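Local coordinates for TraM protein (Plasmid R64, PDB 3WZ3), which probably serves, like Legionella DotI, in the inner-membrane complex of a type IVB secretion (conjugal transfer) system, the part described being its periplasmic domain, at residues Phe22-Phe26 and Lys65-Ala70; Arg39-Gly44 and Glu131-Met135; Gly73-Arg79 and Trp90-Pro95; Gly86-Trp90 and Thr117-Val121; Pro95-Arg99 and Glu109-Phe114. All blocks are in the same frame, centred on the assembly; numbering follows the deposited sequence.

In this periplasmic domain the chain first lays down helices and then a four-stranded antiparallel sheet. From the N terminus, the loop after helix 7-22 returns in interaction 1 to the start of strand 67-82, closing a loop that is largely helical. Interaction 2 opens within that loop, at the start of helix 42-54, and closes far later on strand 130-139, so the two cross. Interactions 3, 4 and 5 all fall within the span of interaction 2: 3 pairs strands 67-82 and 88-101, and crosses 4, with which it shares W90; 4 pairs 88-101 with 110-120 and encloses 5, the same hairpin nearer its turn.

Interaction 1 of 5, residues Phe22-Phe26 and Lys65-Ala70; sequences FNLDF and KMNLTA
F22-F26 pairs with K65-A70 through an isolated antiparallel bridge at the edge of the sheet, where the loop leaving helix 7-22 runs beside the start of strand 67-82. L24 and L68 form the bridge, a hydrogen-bonded pair in which L24 N gives to L68 O and L68 N to L24 O, both at 2.9 Å. Asparagine amides extend the pairing on either side of it. N23 OD1 accepts a hydrogen bond from A70 N at 3.0 Å, the donor standing above the carbonyl plane, and N23 ND2 gives one to A70 O, which lies close to its amide plane; ND2 also reaches A19 O of the preceding helix. At the other end N67 OD1 receives F26 N at 2.7 Å, while a water joins N67 ND2 to D25 OD2; D25 OD1 is held by V27 N and H28 N. In an NTF2-like fold, to whose clan this family belongs, helices pack on a curved antiparallel sheet, and here a loop between helices borrows the sheet's outer strand as a partner. L68 CG lies anti to the backbone N (chi1 -177°), which brings CG to 3.3 Å from F22 O and places CD2 at the edge of the F22 ring. A70 CB meets F22 CB at 3.6 Å. Beyond the bridge, F26 has K65 O over one face and N67 OD1 in plane at its edge, while K65 CG touches F26 CD2 at 3.8 Å.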
# COMPACT_ATOMS: atom_id res chain seq x y z
N PHE A 22 1.06 -1.95 -5.63
CA PHE A 22 1.40 -1.12 -6.77
C PHE A 22 2.18 -1.83 -7.88
O PHE A 22 2.71 -1.20 -8.77
CB PHE A 22 2.09 0.17 -6.31
CG PHE A 22 1.19 1.05 -5.49
CD1 PHE A 22 0.08 1.65 -6.07
CD2 PHE A 22 1.43 1.24 -4.15
CE1 PHE A 22 -0.78 2.44 -5.30
CE2 PHE A 22 0.58 2.02 -3.38
CZ PHE A 22 -0.52 2.63 -3.96
N ASN A 23 2.16 -3.16 -7.84
CA ASN A 23 2.58 -3.99 -8.97
C ASN A 23 1.39 -4.76 -9.50
O ASN A 23 1.02 -5.79 -8.95
CB ASN A 23 3.75 -4.88 -8.58
CG ASN A 23 5.03 -4.08 -8.41
OD1 ASN A 23 5.72 -3.81 -9.39
ND2 ASN A 23 5.33 -3.69 -7.19
N LEU A 24 0.79 -4.23 -10.55
CA LEU A 24 -0.50 -4.71 -11.04
C LEU A 24 -0.39 -5.09 -12.51
O LEU A 24 0.29 -4.42 -13.31
CB LEU A 24 -1.56 -3.62 -10.89
CG LEU A 24 -1.83 -3.14 -9.46
CD1 LEU A 24 -2.82 -1.98 -9.52
CD2 LEU A 24 -2.34 -4.25 -8.53
N ASP A 25 -1.09 -6.16 -12.85
CA ASP A 25 -1.06 -6.70 -14.21
C ASP A 25 -2.30 -6.25 -14.99
O ASP A 25 -3.40 -6.23 -14.45
CB ASP A 25 -1.07 -8.22 -14.09
CG ASP A 25 -1.01 -8.90 -15.42
OD1 ASP A 25 -2.09 -9.18 -15.98
OD2 ASP A 25 0.12 -9.18 -15.89
N PHE A 26 -2.13 -5.91 -16.27
CA PHE A 26 -3.27 -5.36 -17.02
C PHE A 26 -4.44 -6.33 -17.19
O PHE A 26 -5.58 -5.90 -17.41
CB PHE A 26 -2.87 -4.75 -18.37
CG PHE A 26 -2.64 -5.76 -19.46
CD1 PHE A 26 -1.42 -6.39 -19.60
CD2 PHE A 26 -3.64 -6.04 -20.38
CE1 PHE A 26 -1.20 -7.32 -20.62
CE2 PHE A 26 -3.43 -6.95 -21.40
CZ PHE A 26 -2.21 -7.59 -21.51
N LYS A 65 -4.07 -0.86 -21.56
CA LYS A 65 -3.47 -2.20 -21.45
C LYS A 65 -2.04 -2.11 -20.95
O LYS A 65 -1.11 -2.69 -21.51
CB LYS A 65 -3.53 -2.94 -22.80
CG LYS A 65 -4.86 -3.61 -23.07
CD LYS A 65 -6.03 -2.63 -23.05
CE LYS A 65 -6.18 -1.93 -24.39
NZ LYS A 65 -7.52 -1.29 -24.58
N MSE A 66 -1.88 -1.33 -19.88
CA MSE A 66 -0.58 -1.14 -19.29
C MSE A 66 -0.51 -1.81 -17.93
O MSE A 66 -1.51 -1.92 -17.22
CB MSE A 66 -0.28 0.36 -19.13
CG MSE A 66 -0.09 1.10 -20.46
SE MSE A 66 0.46 2.94 -20.13
CE MSE A 66 1.01 3.44 -21.93
N ASN A 67 0.68 -2.29 -17.59
CA ASN A 67 0.92 -2.79 -16.25
C ASN A 67 1.38 -1.64 -15.39
O ASN A 67 1.90 -0.65 -15.90
CB ASN A 67 2.01 -3.86 -16.28
CG ASN A 67 1.58 -5.13 -16.99
OD1 ASN A 67 0.41 -5.41 -17.11
ND2 ASN A 67 2.56 -5.91 -17.44
N LEU A 68 1.18 -1.76 -14.08
CA LEU A 68 1.78 -0.82 -13.13
C LEU A 68 2.93 -1.51 -12.44
O LEU A 68 2.77 -2.64 -11.96
CB LEU A 68 0.76 -0.39 -12.08
CG LEU A 68 1.27 0.65 -11.08
CD1 LEU A 68 1.55 1.99 -11.76
CD2 LEU A 68 0.25 0.85 -9.96
N THR A 69 4.09 -0.85 -12.41
CA THR A 69 5.25 -1.37 -11.72
C THR A 69 5.65 -0.38 -10.64
O THR A 69 5.43 0.82 -10.79
CB THR A 69 6.42 -1.60 -12.70
OG1 THR A 69 6.86 -0.33 -13.20
CG2 THR A 69 5.94 -2.46 -13.88
N ALA A 70 6.20 -0.88 -9.54
CA ALA A 70 6.62 0.02 -8.47
C ALA A 70 7.74 -0.57 -7.65
O ALA A 70 7.81 -1.79 -7.45
CB ALA A 70 5.44 0.33 -7.54
O HOH W 1 1.42 -8.64 -18.25

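Interaction 2 of 5, residues Arg39-Gly44 and Glu131-Met135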
# COMPACT_ATOMS: atom_id res chain seq x y z
N ARG A 39 -4.86 -7.11 4.11
CA ARG A 39 -3.76 -6.30 4.67
C ARG A 39 -4.26 -4.96 5.19
O ARG A 39 -3.48 -4.19 5.77
CB ARG A 39 -2.67 -6.06 3.62
CG ARG A 39 -2.03 -7.33 3.10
CD ARG A 39 -1.20 -7.96 4.18
NE ARG A 39 -0.52 -9.19 3.77
CZ ARG A 39 -0.71 -10.38 4.33
NH1 ARG A 39 -0.05 -11.44 3.88
NH2 ARG A 39 -1.57 -10.51 5.35
N PHE A 40 -5.54 -4.66 5.01
CA PHE A 40 -6.09 -3.32 5.31
C PHE A 40 -7.34 -3.41 6.17
O PHE A 40 -8.09 -4.38 6.05
CB PHE A 40 -6.52 -2.62 4.01
CG PHE A 40 -5.39 -2.18 3.11
CD1 PHE A 40 -4.81 -3.05 2.20
CD2 PHE A 40 -4.95 -0.86 3.16
CE1 PHE A 40 -3.80 -2.60 1.37
CE2 PHE A 40 -3.95 -0.41 2.33
CZ PHE A 40 -3.37 -1.27 1.44
N SER A 41 -7.60 -2.40 7.00
CA SER A 41 -8.97 -2.18 7.45
C SER A 41 -9.72 -1.55 6.27
O SER A 41 -9.11 -1.07 5.31
CB SER A 41 -9.02 -1.21 8.63
OG SER A 41 -8.67 0.11 8.21
N ASP A 42 -11.05 -1.49 6.34
CA ASP A 42 -11.77 -0.92 5.21
C ASP A 42 -11.49 0.58 5.04
O ASP A 42 -11.43 1.08 3.91
CB ASP A 42 -13.27 -1.23 5.33
CG ASP A 42 -13.58 -2.70 5.03
OD1 ASP A 42 -12.67 -3.44 4.60
OD2 ASP A 42 -14.73 -3.14 5.24
N GLU A 43 -11.28 1.31 6.14
CA GLU A 43 -10.84 2.70 6.02
C GLU A 43 -9.44 2.81 5.41
O GLU A 43 -9.16 3.74 4.63
CB GLU A 43 -10.84 3.41 7.37
CG GLU A 43 -10.65 4.91 7.23
CD GLU A 43 -11.89 5.60 6.69
OE1 GLU A 43 -12.97 4.98 6.72
OE2 GLU A 43 -11.80 6.78 6.25
N GLY A 44 -8.55 1.88 5.74
CA GLY A 44 -7.23 1.86 5.15
C GLY A 44 -7.32 1.63 3.65
O GLY A 44 -6.63 2.27 2.85
N GLU A 131 -3.05 -4.82 10.39
CA GLU A 131 -3.68 -4.31 9.18
C GLU A 131 -3.39 -2.83 9.05
O GLU A 131 -3.18 -2.12 10.04
CB GLU A 131 -5.20 -4.56 9.21
CG GLU A 131 -5.93 -3.70 10.18
CD GLU A 131 -7.38 -4.11 10.40
OE1 GLU A 131 -7.85 -5.06 9.73
OE2 GLU A 131 -8.05 -3.48 11.25
N ILE A 132 -3.37 -2.34 7.81
CA ILE A 132 -3.17 -0.93 7.55
C ILE A 132 -4.48 -0.18 7.73
O ILE A 132 -5.46 -0.43 7.01
CB ILE A 132 -2.67 -0.75 6.10
CG1 ILE A 132 -1.29 -1.39 5.95
CG2 ILE A 132 -2.67 0.73 5.74
CD1 ILE A 132 -0.81 -1.51 4.50
N ARG A 133 -4.51 0.76 8.67
CA ARG A 133 -5.73 1.53 8.91
C ARG A 133 -5.76 2.88 8.23
O ARG A 133 -6.83 3.50 8.16
CB ARG A 133 -6.00 1.71 10.40
CG ARG A 133 -4.90 2.45 11.10
CD ARG A 133 -5.30 2.85 12.53
NE ARG A 133 -6.19 3.99 12.56
CZ ARG A 133 -7.43 3.97 13.03
NH1 ARG A 133 -7.93 2.84 13.53
NH2 ARG A 133 -8.17 5.06 13.00
N GLN A 134 -4.62 3.32 7.72
CA GLN A 134 -4.55 4.58 6.98
C GLN A 134 -3.40 4.55 6.00
O GLN A 134 -2.32 4.08 6.34
CB GLN A 134 -4.37 5.78 7.93
CG GLN A 134 -4.55 7.12 7.20
CD GLN A 134 -4.61 8.30 8.14
OE1 GLN A 134 -5.54 9.10 8.10
NE2 GLN A 134 -3.61 8.42 8.98
N MSE A 135 -3.66 5.02 4.78
CA MSE A 135 -2.66 5.11 3.72
C MSE A 135 -2.79 6.48 3.07
O MSE A 135 -3.89 6.87 2.65
CB MSE A 135 -2.87 4.04 2.65
CG MSE A 135 -1.92 4.19 1.48
SE MSE A 135 -1.99 2.67 0.22
CE MSE A 135 -0.74 1.44 1.05
O HOH W 2 -6.60 5.42 4.44
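Two backbone hydrogen bonds hold R39-G44 against E131-M135. I132 N gives a nearly straight bond to R39 O at 2.8 Å, and S41 N gives to I132 O at 2.9 Å, from well above the carbonyl plane, so F40 and I132 are bridged between them. I132 O is further approached by two carbon donors, F40 CA and G44 CA; the latter lies 3.4 Å away with its C-H pointing almost straight at the oxygen. Because G44 has no side chain, the helix start can come this near the strand. One water adds a link, giving to E43 O and accepting from M135 N.

The apolar contacts centre on F40. I132 CD1 sits over one face of the ring, 4.2 Å from its centroid and offset toward the rim, while I132 CB meets F40 CD2 at 3.7 Å. M135, a selenomethionine, makes a Met-aromatic contact at the ring edge: its chain bends at the last torsion (chi3 -86°), and CE lies 3.8 Å from F40 CZ.

The charged ends have partners elsewhere: E131 OE1 forms a salt bridge with K126, E131 OE2 is bonded by Q119 NE2, and R133 NH1 binds Q119 OE1.

S41 is the N-cap of helix 42-54, its OG accepting a hydrogen bond from G44 N at 3.0 Å, and the facing strand carries a classic beta bulge, R133 and Q134 both facing T117.

Interaction 3 of 5, residues Gly73-Arg79 and Trp90-Pro95; sequences GAGVLVR and WTFQYP
The F92 ring has L77 CD1 over one face, in a CH-pi contact 4.0 Å from its centroid and offset toward the rim, while V76 O lies at its edge. Both residues belong to the beta hairpin of strands 67-82 and 88-101. L77 CD1 also lies near the W90 indole plane at its edge, 4.2 Å from W90 CD1, and touches the CB methylene, so one methyl touches both aromatic residues. L77 CG is anti to the backbone N (chi1 -178°), which brings CD1 back toward T91-F92 of the partner strand. At the far end G75 CA comes to 3.7 Å from Y94 CD2, and the Y94 hydroxyl bonds M11 O on helix 7-22.

The segments pair antiparallel with a classic beta bulge: V78 and R79 both face T91. T91 O receives V78 N in its carbonyl plane at 2.8 Å and R79 N only weakly, while T91 N gives a straight bond to R79 O. Before the bulge V76 and Q93 exchange two backbone bonds; farther back, where the strand is interrupted, G73 N gives to P95 O. P95 CD also packs 3.2 Å from A74 O.

V78 CG2 packs on Q93 CG at 3.9 Å, on the sheet face away from F92. T91 OG1 there is hydrogen-bonded to T117 OG1. The R79 guanidinium has V78 CG1 over one face, and at its edge a water lies 2.9 Å from R79 NH1 and 2.7 Å from T91 OG1.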
# COMPACT_ATOMS: atom_id res chain seq x y z
N GLY A 73 11.23 2.04 -1.50
CA GLY A 73 12.54 2.26 -0.92
C GLY A 73 12.56 1.95 0.56
O GLY A 73 11.59 1.48 1.15
N ALA A 74 13.70 2.23 1.18
CA ALA A 74 13.81 2.00 2.60
C ALA A 74 12.93 2.98 3.37
O ALA A 74 13.00 4.19 3.19
CB ALA A 74 15.26 2.13 3.04
N GLY A 75 12.12 2.43 4.26
CA GLY A 75 11.19 3.22 5.03
C GLY A 75 11.71 3.52 6.42
O GLY A 75 12.77 3.05 6.82
N VAL A 76 10.95 4.35 7.12
CA VAL A 76 11.28 4.74 8.49
C VAL A 76 10.03 4.81 9.36
O VAL A 76 8.92 5.12 8.89
CB VAL A 76 12.02 6.09 8.58
CG1 VAL A 76 13.37 6.01 7.86
CG2 VAL A 76 11.15 7.18 8.05
N LEU A 77 10.20 4.52 10.65
CA LEU A 77 9.17 4.76 11.64
C LEU A 77 9.07 6.24 11.97
O LEU A 77 10.08 6.88 12.33
CB LEU A 77 9.45 3.97 12.93
CG LEU A 77 8.36 4.15 13.98
CD1 LEU A 77 7.16 3.29 13.66
CD2 LEU A 77 8.90 3.80 15.39
N VAL A 78 7.89 6.81 11.82
CA VAL A 78 7.63 8.18 12.25
C VAL A 78 7.33 8.20 13.75
O VAL A 78 8.00 8.90 14.51
CB VAL A 78 6.45 8.78 11.50
CG1 VAL A 78 6.28 10.24 11.91
CG2 VAL A 78 6.70 8.69 10.00
N ARG A 79 6.36 7.39 14.18
CA ARG A 79 5.95 7.33 15.57
C ARG A 79 5.18 6.04 15.80
O ARG A 79 4.76 5.36 14.85
CB ARG A 79 5.06 8.52 15.93
CG ARG A 79 3.66 8.42 15.34
CD ARG A 79 2.77 9.59 15.74
NE ARG A 79 3.38 10.85 15.35
CZ ARG A 79 3.26 11.41 14.15
NH1 ARG A 79 2.51 10.83 13.22
NH2 ARG A 79 3.88 12.54 13.88
N TRP A 90 1.69 1.65 14.61
CA TRP A 90 2.95 2.21 14.14
C TRP A 90 2.64 3.02 12.89
O TRP A 90 1.85 2.58 12.04
CB TRP A 90 3.93 1.13 13.71
CG TRP A 90 4.26 0.05 14.68
CD1 TRP A 90 5.38 -0.02 15.49
CD2 TRP A 90 3.54 -1.17 14.91
NE1 TRP A 90 5.38 -1.21 16.20
CE2 TRP A 90 4.25 -1.91 15.86
CE3 TRP A 90 2.35 -1.70 14.40
CZ2 TRP A 90 3.83 -3.16 16.30
CZ3 TRP A 90 1.93 -2.93 14.85
CH2 TRP A 90 2.67 -3.65 15.79
N THR A 91 3.26 4.19 12.75
CA THR A 91 3.16 4.98 11.52
C THR A 91 4.52 5.03 10.84
O THR A 91 5.51 5.45 11.45
CB THR A 91 2.67 6.39 11.83
OG1 THR A 91 1.36 6.34 12.41
CG2 THR A 91 2.65 7.27 10.57
N PHE A 92 4.56 4.61 9.58
CA PHE A 92 5.78 4.56 8.78
C PHE A 92 5.65 5.44 7.56
O PHE A 92 4.55 5.68 7.07
CB PHE A 92 6.05 3.13 8.27
CG PHE A 92 6.34 2.12 9.36
CD1 PHE A 92 7.61 2.00 9.90
CD2 PHE A 92 5.34 1.30 9.83
CE1 PHE A 92 7.86 1.06 10.90
CE2 PHE A 92 5.59 0.38 10.82
CZ PHE A 92 6.85 0.26 11.36
N GLN A 93 6.78 5.87 7.02
CA GLN A 93 6.80 6.48 5.70
C GLN A 93 7.81 5.77 4.81
O GLN A 93 8.89 5.42 5.27
CB GLN A 93 7.13 7.98 5.79
CG GLN A 93 5.92 8.83 6.23
CD GLN A 93 6.23 10.30 6.33
OE1 GLN A 93 7.36 10.71 6.07
NE2 GLN A 93 5.26 11.10 6.74
N TYR A 94 7.43 5.54 3.56
CA TYR A 94 8.28 4.85 2.59
C TYR A 94 8.31 5.61 1.27
O TYR A 94 7.26 5.98 0.77
CB TYR A 94 7.70 3.47 2.24
CG TYR A 94 7.39 2.53 3.38
CD1 TYR A 94 6.19 2.64 4.06
CD2 TYR A 94 8.23 1.46 3.70
CE1 TYR A 94 5.85 1.75 5.07
CE2 TYR A 94 7.89 0.55 4.69
CZ TYR A 94 6.71 0.72 5.38
OH TYR A 94 6.35 -0.17 6.37
N PRO A 95 9.49 5.79 0.68
CA PRO A 95 9.54 6.27 -0.71
C PRO A 95 8.96 5.20 -1.64
O PRO A 95 9.24 4.02 -1.41
CB PRO A 95 11.05 6.44 -0.98
CG PRO A 95 11.75 6.22 0.33
CD PRO A 95 10.82 5.47 1.22
O HOH W 3 0.50 8.75 13.30

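Interaction 4 of 5, residues Gly86-Trp90 and Thr117-Val121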
# COMPACT_ATOMS: atom_id res chain seq x y z
N GLY A 86 -6.34 0.99 23.59
CA GLY A 86 -5.26 0.09 23.96
C GLY A 86 -4.70 -0.71 22.79
O GLY A 86 -3.94 -1.66 22.99
N VAL A 87 -5.07 -0.32 21.57
CA VAL A 87 -4.57 -0.98 20.37
C VAL A 87 -3.29 -0.31 19.90
O VAL A 87 -3.27 0.91 19.66
CB VAL A 87 -5.60 -0.94 19.23
CG1 VAL A 87 -5.00 -1.54 17.94
CG2 VAL A 87 -6.87 -1.68 19.63
N TRP A 88 -2.21 -1.09 19.81
CA TRP A 88 -0.92 -0.55 19.42
C TRP A 88 -0.92 -0.26 17.93
O TRP A 88 -1.52 -0.99 17.15
CB TRP A 88 0.24 -1.51 19.76
CG TRP A 88 1.54 -0.79 19.83
CD1 TRP A 88 2.53 -0.76 18.88
CD2 TRP A 88 1.98 0.05 20.90
NE1 TRP A 88 3.56 0.04 19.32
CE2 TRP A 88 3.25 0.55 20.55
CE3 TRP A 88 1.43 0.42 22.13
CZ2 TRP A 88 3.97 1.42 21.38
CZ3 TRP A 88 2.14 1.29 22.94
CH2 TRP A 88 3.39 1.77 22.57
N PHE A 89 -0.26 0.82 17.54
CA PHE A 89 -0.10 1.18 16.13
C PHE A 89 1.31 1.70 15.88
O PHE A 89 2.02 2.14 16.81
CB PHE A 89 -1.12 2.25 15.71
CG PHE A 89 -0.80 3.62 16.25
CD1 PHE A 89 0.02 4.48 15.54
CD2 PHE A 89 -1.31 4.04 17.48
CE1 PHE A 89 0.35 5.74 16.05
CE2 PHE A 89 -1.01 5.30 17.99
CZ PHE A 89 -0.17 6.15 17.27
N TRP A 90 1.69 1.65 14.61
CA TRP A 90 2.95 2.21 14.14
C TRP A 90 2.64 3.02 12.89
O TRP A 90 1.85 2.58 12.04
CB TRP A 90 3.93 1.13 13.71
CG TRP A 90 4.26 0.05 14.68
CD1 TRP A 90 5.38 -0.02 15.49
CD2 TRP A 90 3.54 -1.17 14.91
NE1 TRP A 90 5.38 -1.21 16.20
CE2 TRP A 90 4.25 -1.91 15.86
CE3 TRP A 90 2.35 -1.70 14.40
CZ2 TRP A 90 3.83 -3.16 16.30
CZ3 TRP A 90 1.93 -2.93 14.85
CH2 TRP A 90 2.67 -3.65 15.79
N THR A 117 -0.23 3.81 8.39
CA THR A 117 -0.40 3.48 9.80
C THR A 117 -0.94 2.06 9.91
O THR A 117 -1.99 1.74 9.32
CB THR A 117 -1.30 4.45 10.55
OG1 THR A 117 -0.68 5.75 10.59
CG2 THR A 117 -1.45 3.99 12.00
N ILE A 118 -0.21 1.23 10.63
CA ILE A 118 -0.53 -0.17 10.83
C ILE A 118 -1.01 -0.33 12.26
O ILE A 118 -0.36 0.19 13.19
CB ILE A 118 0.71 -1.05 10.61
CG1 ILE A 118 1.13 -0.96 9.15
CG2 ILE A 118 0.42 -2.51 11.00
CD1 ILE A 118 2.51 -1.52 8.87
N GLN A 119 -2.13 -0.99 12.47
CA GLN A 119 -2.61 -1.27 13.82
C GLN A 119 -2.64 -2.77 14.08
O GLN A 119 -2.77 -3.57 13.17
CB GLN A 119 -4.00 -0.68 14.06
CG GLN A 119 -5.11 -1.32 13.21
CD GLN A 119 -6.44 -0.59 13.34
OE1 GLN A 119 -6.55 0.41 14.05
NE2 GLN A 119 -7.46 -1.10 12.67
N ARG A 120 -2.52 -3.14 15.36
CA ARG A 120 -2.66 -4.52 15.77
C ARG A 120 -4.11 -4.99 15.60
O ARG A 120 -5.05 -4.21 15.72
CB ARG A 120 -2.27 -4.66 17.25
CG ARG A 120 -0.77 -4.66 17.52
CD ARG A 120 -0.02 -5.83 16.83
NE ARG A 120 -0.81 -7.06 16.91
CZ ARG A 120 -0.92 -7.82 18.00
NH1 ARG A 120 -0.23 -7.53 19.10
NH2 ARG A 120 -1.72 -8.88 17.96
N VAL A 121 -4.24 -6.30 15.34
CA VAL A 121 -5.51 -7.00 15.17
C VAL A 121 -5.40 -8.30 15.96
O VAL A 121 -4.33 -8.87 16.07
CB VAL A 121 -5.74 -7.35 13.68
CG1 VAL A 121 -7.04 -8.11 13.48
CG2 VAL A 121 -5.75 -6.07 12.86
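V87 leads off with a methyl against the neighbouring strand: CG1, anti to the backbone N (chi1 175°), lies 3.5 Å from R120 O and packs more loosely on Q119 CB. This is the open end of the antiparallel hairpin made by strands 88-101 and 110-120, at the inner pair of the four-stranded sheet. W88 contributes its carbonyl, to which R120 N gives a straight bond at 3.0 Å; its CB touches R120 CG, while its indole NE1 turns away to Q80.

F89 and Q119 form a non-hydrogen-bonded pair. F89 CA brings its hydrogen toward I118 O at 3.1 Å, and the F89 ring crosses T117, with CD1 3.9 Å from the T117 CG2 methyl. T117 OG1 is engaged instead with T91 OG1, and the Q119 amide joins E131 and R133 on the next strand.

W90 closes the series as the hydrogen-bonded partner of I118: W90 N gives to I118 O, and I118 N returns a bond of 2.8 Å to W90 O. On the indole's six-membered side, CE3 packs against I118 CG2 at 4.0 Å. W88 and W90 meet edge-to-face, with W88 CD1 over one face of the W90 indole. R120, its chain bent at chi2 and chi3, runs alongside W90 and gives NE to G129 O and NH2 to V121 O; its CD methylene lies at the indole edge, 3.6 Å from W90 CH2.

Interaction 5 of 5, residues Pro95-Arg99 and Glu109-Phe114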
# COMPACT_ATOMS: atom_id res chain seq x y z
N PRO A 95 9.49 5.79 0.68
CA PRO A 95 9.54 6.27 -0.71
C PRO A 95 8.96 5.20 -1.64
O PRO A 95 9.24 4.02 -1.41
CB PRO A 95 11.05 6.44 -0.98
CG PRO A 95 11.75 6.22 0.33
CD PRO A 95 10.82 5.47 1.22
N VAL A 96 8.18 5.61 -2.64
CA VAL A 96 7.67 4.68 -3.64
C VAL A 96 7.80 5.35 -5.00
O VAL A 96 7.37 6.49 -5.17
CB VAL A 96 6.19 4.34 -3.38
CG1 VAL A 96 5.67 3.42 -4.49
CG2 VAL A 96 6.03 3.71 -2.01
N ARG A 97 8.40 4.65 -5.95
CA ARG A 97 8.39 5.14 -7.32
C ARG A 97 7.59 4.15 -8.14
O ARG A 97 7.71 2.95 -7.95
CB ARG A 97 9.82 5.32 -7.87
CG ARG A 97 10.69 4.10 -7.81
CD ARG A 97 12.14 4.46 -8.19
NE ARG A 97 13.05 3.31 -8.13
CZ ARG A 97 13.23 2.45 -9.12
NH1 ARG A 97 12.57 2.59 -10.26
NH2 ARG A 97 14.07 1.43 -8.98
N MSE A 98 6.74 4.65 -9.02
CA MSE A 98 5.90 3.76 -9.82
C MSE A 98 5.76 4.24 -11.25
O MSE A 98 5.93 5.41 -11.55
CB MSE A 98 4.53 3.55 -9.16
CG MSE A 98 3.64 4.77 -9.14
SE MSE A 98 1.91 4.45 -8.24
CE MSE A 98 2.55 4.37 -6.41
N ARG A 99 5.43 3.31 -12.13
CA ARG A 99 5.39 3.64 -13.55
C ARG A 99 4.41 2.75 -14.29
O ARG A 99 4.40 1.54 -14.09
CB ARG A 99 6.78 3.48 -14.17
CG ARG A 99 6.85 4.05 -15.58
CD ARG A 99 8.25 3.95 -16.15
NE ARG A 99 8.40 4.86 -17.28
CZ ARG A 99 9.56 5.18 -17.84
NH1 ARG A 99 10.69 4.67 -17.36
NH2 ARG A 99 9.59 6.01 -18.87
N GLU A 109 7.72 7.98 -15.01
CA GLU A 109 7.73 7.53 -13.62
C GLU A 109 7.21 8.63 -12.70
O GLU A 109 7.43 9.83 -12.95
CB GLU A 109 9.15 7.15 -13.22
CG GLU A 109 9.26 6.56 -11.83
CD GLU A 109 10.69 6.23 -11.49
OE1 GLU A 109 11.03 5.03 -11.45
OE2 GLU A 109 11.48 7.17 -11.26
N GLN A 110 6.50 8.23 -11.65
CA GLN A 110 6.10 9.16 -10.59
C GLN A 110 6.70 8.72 -9.26
O GLN A 110 6.82 7.52 -8.97
CB GLN A 110 4.59 9.21 -10.44
CG GLN A 110 3.81 9.74 -11.62
CD GLN A 110 2.35 9.89 -11.25
OE1 GLN A 110 1.83 11.00 -11.19
NE2 GLN A 110 1.69 8.77 -10.96
N SER A 111 7.08 9.71 -8.46
CA SER A 111 7.75 9.48 -7.19
C SER A 111 6.87 9.99 -6.05
O SER A 111 6.33 11.09 -6.14
CB SER A 111 9.07 10.24 -7.20
OG SER A 111 9.80 10.07 -6.01
N PHE A 112 6.77 9.21 -4.97
CA PHE A 112 5.91 9.54 -3.84
C PHE A 112 6.60 9.16 -2.53
O PHE A 112 7.56 8.37 -2.52
CB PHE A 112 4.59 8.74 -3.89
CG PHE A 112 3.80 8.93 -5.16
CD1 PHE A 112 2.88 9.96 -5.27
CD2 PHE A 112 3.97 8.07 -6.23
CE1 PHE A 112 2.14 10.13 -6.46
CE2 PHE A 112 3.25 8.23 -7.40
CZ PHE A 112 2.33 9.26 -7.51
N VAL A 113 6.10 9.70 -1.43
CA VAL A 113 6.35 9.13 -0.12
C VAL A 113 5.00 8.68 0.41
O VAL A 113 4.09 9.50 0.57
CB VAL A 113 7.02 10.13 0.86
CG1 VAL A 113 7.16 9.50 2.22
CG2 VAL A 113 8.40 10.53 0.34
N PHE A 114 4.85 7.39 0.68
CA PHE A 114 3.63 6.89 1.29
C PHE A 114 3.70 6.82 2.80
O PHE A 114 4.66 6.28 3.35
CB PHE A 114 3.29 5.50 0.77
CG PHE A 114 2.54 5.51 -0.52
CD1 PHE A 114 3.17 5.83 -1.71
CD2 PHE A 114 1.19 5.22 -0.55
CE1 PHE A 114 2.48 5.84 -2.91
CE2 PHE A 114 0.48 5.23 -1.74
CZ PHE A 114 1.13 5.55 -2.92
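Four backbone hydrogen bonds join P95-R99 to E109-F114. V96 and F112 exchange a pair, as do M98 and Q110, whose two bonds are both 2.9 Å long. Between these pairs R97 CA points its hydrogen at Q110 O.

Apolar contacts lie on the face bearing V96, M98 and F112. V96 CG2 presses on F114 CD1 at 3.6 Å. The selenomethionine M98 crosses both rings at about a right angle, with CG 3.9 Å from F112 CE2 and CE 3.8 Å from F114 CE1; its selenium makes an oblique Met-aromatic contact with F112. F22, at the end of the N-terminal helix, meets F114 and M98, joining this face to the helical layer.

One salt bridge spans the other face: R97 NH1 binds E109 OE1 at 3.1 Å, in the guanidinium plane, although the two planar groups are turned 57° apart. Such a split, apolar toward the helices, with the R97-E109 salt bridge on the other face, suits a hairpin in the helix-covered sheet of an NTF2-like domain.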